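Local atomic coordinates of putative cytochrome P450 120 (Synechocystis sp., PDB entry 2VE3), a protein that probably acts as a heme-dependent monooxygenase of the cytochrome P450 family and binds retinoic acid in a pocket close to its heme. Residues G24-L27 with N28-D32; G36-R39 with Q40-G44. All coordinates share one frame; numbering follows the deposited sequence.

Interaction 1. Residues G24-L27 with N28-D32; sequences GETL and NFLND. With REA (retinoic acid), chain D.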
loop_
_atom_site.group_PDB
_atom_site.type_symbol
_atom_site.label_atom_id
_atom_site.label_comp_id
_atom_site.label_asym_id
_atom_site.label_seq_id
_atom_site.Cartn_x
_atom_site.Cartn_y
_atom_site.Cartn_z
ATOM N N GLY A 24 6.959 -21.514 14.229
ATOM C CA GLY A 24 7.590 -21.703 12.923
ATOM C C GLY A 24 8.682 -20.688 12.680
ATOM O O GLY A 24 9.528 -20.472 13.536
ATOM N N GLU A 25 8.656 -20.057 11.511
ATOM C CA GLU A 25 9.631 -19.000 11.202
ATOM C C GLU A 25 9.013 -17.601 11.307
ATOM O O GLU A 25 9.497 -16.653 10.684
ATOM C CB GLU A 25 10.247 -19.209 9.813
ATOM C CG GLU A 25 10.858 -20.583 9.581
ATOM C CD GLU A 25 11.756 -20.606 8.348
ATOM O OE1 GLU A 25 11.238 -20.630 7.206
ATOM O OE2 GLU A 25 12.988 -20.589 8.524
ATOM N N THR A 26 7.957 -17.473 12.111
ATOM C CA THR A 26 7.245 -16.201 12.257
ATOM C C THR A 26 8.170 -15.075 12.719
ATOM O O THR A 26 8.027 -13.942 12.272
ATOM C CB THR A 26 6.025 -16.307 13.234
ATOM O OG1 THR A 26 5.198 -17.428 12.879
ATOM C CG2 THR A 26 5.183 -15.039 13.177
ATOM N N LEU A 27 9.116 -15.378 13.606
ATOM C CA LEU A 27 10.013 -14.334 14.118
ATOM C C LEU A 27 10.957 -13.808 13.037
ATOM O O LEU A 27 11.280 -12.626 13.018
ATOM C CB LEU A 27 10.802 -14.803 15.348
ATOM C CG LEU A 27 10.086 -15.216 16.642
ATOM C CD1 LEU A 27 11.103 -15.778 17.670
ATOM C CD2 LEU A 27 9.307 -14.071 17.258
ATOM N N ASN A 28 11.394 -14.693 12.143
ATOM C CA ASN A 28 12.258 -14.301 11.021
ATOM C C ASN A 28 11.493 -13.409 10.040
ATOM O O ASN A 28 11.977 -12.357 9.638
ATOM C CB ASN A 28 12.823 -15.541 10.330
ATOM C CG ASN A 28 13.480 -16.514 11.317
ATOM O OD1 ASN A 28 14.573 -16.265 11.816
ATOM N ND2 ASN A 28 12.811 -17.616 11.596
ATOM N N PHE A 29 10.281 -13.833 9.692
ATOM C CA PHE A 29 9.348 -13.033 8.894
ATOM C C PHE A 29 9.137 -11.619 9.458
ATOM O O PHE A 29 9.222 -10.632 8.722
ATOM C CB PHE A 29 8.011 -13.776 8.804
ATOM C CG PHE A 29 6.990 -13.099 7.939
ATOM C CD1 PHE A 29 7.106 -13.127 6.550
ATOM C CD2 PHE A 29 5.908 -12.446 8.513
ATOM C CE1 PHE A 29 6.159 -12.507 5.740
ATOM C CE2 PHE A 29 4.949 -11.824 7.712
ATOM C CZ PHE A 29 5.076 -11.854 6.320
ATOM N N LEU A 30 8.884 -11.520 10.763
ATOM C CA LEU A 30 8.579 -10.228 11.372
ATOM C C LEU A 30 9.798 -9.321 11.585
ATOM O O LEU A 30 9.654 -8.101 11.661
ATOM C CB LEU A 30 7.795 -10.407 12.675
ATOM C CG LEU A 30 6.378 -10.978 12.578
ATOM C CD1 LEU A 30 5.826 -11.216 13.981
ATOM C CD2 LEU A 30 5.464 -10.051 11.770
ATOM N N ASN A 31 10.992 -9.909 11.636
ATOM C CA ASN A 31 12.180 -9.173 12.019
ATOM C C ASN A 31 13.323 -9.086 11.000
ATOM O O ASN A 31 14.094 -8.114 11.012
ATOM C CB ASN A 31 12.681 -9.712 13.355
ATOM C CG ASN A 31 11.747 -9.354 14.498
ATOM O OD1 ASN A 31 11.783 -8.241 15.000
ATOM N ND2 ASN A 31 10.891 -10.285 14.886
ATOM N N ASP A 32 13.436 -10.086 10.133
ATOM C CA ASP A 32 14.514 -10.134 9.142
ATOM C C ASP A 32 14.117 -9.491 7.806
ATOM O O ASP A 32 13.115 -9.874 7.179
ATOM C CB ASP A 32 14.975 -11.583 8.904
ATOM C CG ASP A 32 15.478 -12.280 10.176
ATOM O OD1 ASP A 32 15.313 -11.744 11.298
ATOM O OD2 ASP A 32 16.041 -13.394 10.046
HETATM C C1 REA D . -3.492 -3.159 2.068
HETATM C C2 REA D . -5.010 -3.043 2.172
HETATM C C3 REA D . -5.631 -4.427 2.368
HETATM C C4 REA D . -5.227 -4.993 3.727
HETATM C C5 REA D . -3.757 -4.796 4.036
HETATM C C6 REA D . -2.949 -3.940 3.280
HETATM C C7 REA D . -1.543 -3.788 3.676
HETATM C C8 REA D . -0.577 -4.833 3.336
HETATM C C9 REA D . 0.792 -4.726 3.881
HETATM C C10 REA D . 1.552 -5.958 3.913
HETATM C C11 REA D . 2.937 -6.077 3.493
HETATM C C12 REA D . 3.307 -7.464 3.216
HETATM C C13 REA D . 4.531 -8.081 3.725
HETATM C C14 REA D . 4.757 -9.384 3.236
HETATM C C15 REA D . 6.062 -10.000 3.091
HETATM C C16 REA D . -3.109 -3.925 0.788
HETATM C C17 REA D . -2.942 -1.734 2.013
HETATM C C18 REA D . -3.192 -5.544 5.219
HETATM C C19 REA D . 1.370 -3.439 4.420
HETATM C C20 REA D . 5.433 -7.367 4.698
HETATM O O1 REA D . 7.100 -9.363 3.337
HETATM O O2 REA D . 6.148 -11.180 2.719
#
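N31 and L27 meet at the closing turn of helix 26-31, a short helix near the N-terminus of the P450 fold that illustrates how a single turn and a half can be fastened at both ends. The carbonyl O of L27 accepts the side-chain ND2 of N31 at 3.0 Å. This bond lies in the carbonyl plane on a lone pair, while the oxygen stays almost within the amide plane of N31. With CG beside its own backbone N (chi1 -70°), N31 folds its amide back over the preceding turn; its main-chain N adds a weak bond to the same oxygen.

At the opposite end E25 takes the N-cap position. Its carbonyl O receives F29 N at 3.1 Å in a nearly straight bond (176°), and N28 N bonds weakly to it. The amide of N28 crosses the root of the E25 side chain, ND2 standing 3.5 Å from CB. Between these ends, T26 and L30 run side by side in the same direction, T26 CG2 touching L30 CD1 at 4.0 Å.

Further out, the E25 carboxylate is held by T49 OG1 and R39, and T26 OG1 bonds to L23 O and F52 N, tying the start of the helix to its surroundings. L27 and L30 rest on L184, and L30 and F29 on F52.

F29 serves the retinoic acid pocket. Its CG is anti to the backbone N (chi1 -176°), which carries the ring out from the helix toward the carboxylate of the ligand, a molecule hydrogen-bonded by Q345 NE2. The carboxylate meets the ring at its edge, near the ring plane, where F29 CE1 lies 3.3 Å from O2 of retinoic acid.

Interaction 2. Residues G36-R39 with Q40-G44; sequences GKKR and QQQFG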
loop_
_atom_site.group_PDB
_atom_site.type_symbol
_atom_site.label_atom_id
_atom_site.label_comp_id
_atom_site.label_asym_id
_atom_site.label_seq_id
_atom_site.Cartn_x
_atom_site.Cartn_y
_atom_site.Cartn_z
ATOM N N GLY A 36 12.762 -13.561 2.438
ATOM C CA GLY A 36 12.424 -14.200 1.161
ATOM C C GLY A 36 13.654 -14.530 0.338
ATOM O O GLY A 36 13.734 -15.603 -0.271
ATOM N N LYS A 37 14.603 -13.594 0.329
ATOM C CA LYS A 37 15.869 -13.725 -0.393
ATOM C C LYS A 37 16.721 -14.858 0.185
ATOM O O LYS A 37 17.271 -15.663 -0.568
ATOM C CB LYS A 37 16.641 -12.387 -0.366
ATOM C CG LYS A 37 17.942 -12.382 -1.173
ATOM C CD LYS A 37 18.466 -10.966 -1.433
ATOM C CE LYS A 37 19.821 -10.991 -2.151
ATOM N NZ LYS A 37 19.796 -11.775 -3.437
ATOM N N LYS A 38 16.812 -14.921 1.516
ATOM C CA LYS A 38 17.550 -15.988 2.204
ATOM C C LYS A 38 17.059 -17.382 1.822
ATOM O O LYS A 38 17.849 -18.274 1.521
ATOM C CB LYS A 38 17.485 -15.809 3.725
ATOM C CG LYS A 38 18.353 -16.784 4.501
ATOM C CD LYS A 38 18.512 -16.358 5.963
ATOM C CE LYS A 38 18.907 -17.541 6.842
ATOM N NZ LYS A 38 17.765 -18.498 7.003
ATOM N N ARG A 39 15.748 -17.554 1.821
ATOM C CA ARG A 39 15.144 -18.844 1.538
ATOM C C ARG A 39 15.087 -19.152 0.046
ATOM O O ARG A 39 14.937 -20.304 -0.343
ATOM C CB ARG A 39 13.762 -18.916 2.176
ATOM C CG ARG A 39 13.844 -19.173 3.658
ATOM C CD ARG A 39 12.733 -18.522 4.440
ATOM N NE ARG A 39 12.995 -18.659 5.862
ATOM C CZ ARG A 39 13.765 -17.836 6.568
ATOM N NH1 ARG A 39 13.940 -18.062 7.866
ATOM N NH2 ARG A 39 14.353 -16.787 5.991
ATOM N N GLN A 40 15.214 -18.128 -0.787
ATOM C CA GLN A 40 15.305 -18.352 -2.226
ATOM C C GLN A 40 16.663 -18.932 -2.620
ATOM O O GLN A 40 16.735 -19.871 -3.404
ATOM C CB GLN A 40 15.027 -17.066 -2.985
ATOM C CG GLN A 40 14.316 -17.311 -4.275
ATOM C CD GLN A 40 13.123 -16.419 -4.422
ATOM O OE1 GLN A 40 12.009 -16.797 -4.049
ATOM N NE2 GLN A 40 13.341 -15.219 -4.947
ATOM N N GLN A 41 17.728 -18.365 -2.063
ATOM C CA GLN A 41 19.083 -18.873 -2.241
ATOM C C GLN A 41 19.226 -20.290 -1.683
ATOM O O GLN A 41 19.660 -21.200 -2.396
ATOM C CB GLN A 41 20.081 -17.942 -1.554
ATOM C CG GLN A 41 20.384 -16.649 -2.310
ATOM C CD GLN A 41 21.821 -16.600 -2.858
ATOM O OE1 GLN A 41 22.427 -17.637 -3.168
ATOM N NE2 GLN A 41 22.369 -15.385 -2.973
ATOM N N GLN A 42 18.845 -20.468 -0.416
ATOM C CA GLN A 42 18.966 -21.755 0.279
ATOM C C GLN A 42 18.040 -22.848 -0.265
ATOM O O GLN A 42 18.428 -24.021 -0.334
ATOM C CB GLN A 42 18.721 -21.571 1.777
ATOM C CG GLN A 42 18.837 -22.857 2.604
ATOM C CD GLN A 42 18.814 -22.607 4.113
ATOM O OE1 GLN A 42 18.709 -23.545 4.904
ATOM N NE2 GLN A 42 18.915 -21.348 4.512
ATOM N N PHE A 43 16.818 -22.482 -0.643
ATOM C CA PHE A 43 15.831 -23.502 -1.036
ATOM C C PHE A 43 15.433 -23.502 -2.508
ATOM O O PHE A 43 15.089 -24.548 -3.041
ATOM C CB PHE A 43 14.587 -23.478 -0.120
ATOM C CG PHE A 43 14.889 -23.790 1.320
ATOM C CD1 PHE A 43 15.215 -25.091 1.714
ATOM C CD2 PHE A 43 14.874 -22.784 2.279
ATOM C CE1 PHE A 43 15.518 -25.386 3.052
ATOM C CE2 PHE A 43 15.169 -23.065 3.620
ATOM C CZ PHE A 43 15.496 -24.373 4.006
ATOM N N GLY A 44 15.457 -22.345 -3.161
ATOM C CA GLY A 44 15.033 -22.267 -4.564
ATOM C C GLY A 44 13.854 -21.328 -4.751
ATOM O O GLY A 44 13.355 -20.764 -3.767
#
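R39 and F43, one helical turn apart, form the close-packed side of helix 35-43, a surface helix whose two flanks show how unevenly a helix can be packed. Their side chains lie alongside each other, pointing the same way, with R39 CG 4.0 Å from F43 CD2. The carbonyl O of R39 lies near the ring plane at its edge, 3.6 Å from F43 CD2, and accepts F43 N at 2.9 Å from well above the carbonyl plane. One ring face is covered by Q42, whose CG stands 3.8 Å over the centre. P15 and D17 also touch this phenyl group. Farther along R39, the guanidinium turns away to F35, bonding its carbonyl O and making a cation-pi contact with its ring, and to the carboxylate of E25.

The solvent flank is looser. K38 and Q42 run alongside each other in the same direction, but K38 NZ stays 4.0 Å from Q42 NE2, both of them nitrogens that carry protons. Exposed K37 and Q41 are joined through their backbones, Q41 N donating to K37 O in a nearly straight bond (171°).

After F43 the chain leaves helical angles at G44, which has positive phi but still sends its N to Q40 O at 2.8 Å. A glycine-terminated helix leading into strand 47-51, an outer strand of the five-stranded mixed sheet, is consistent with helix A of the cytochrome P450 fold.

How the interactions relate
Interaction 1 precedes interaction 2 along the chain: helix 26-31 is followed directly by helix 35-43, and strands 47-51 and 54-59 of the mixed sheet come next. The two centres are 14 Å apart, on the same side of the chain's centre, yet the helices meet through side chains. A salt bridge of 2.8 Å joins E25 OE2 to R39 NH1, and N28 CB packs against that same nitrogen. The N-cap residue of the first helix is thus tied to the middle of the second. Together the pair illustrates how consecutive short helices are braced against each other near the carboxylate end of the retinoic acid site.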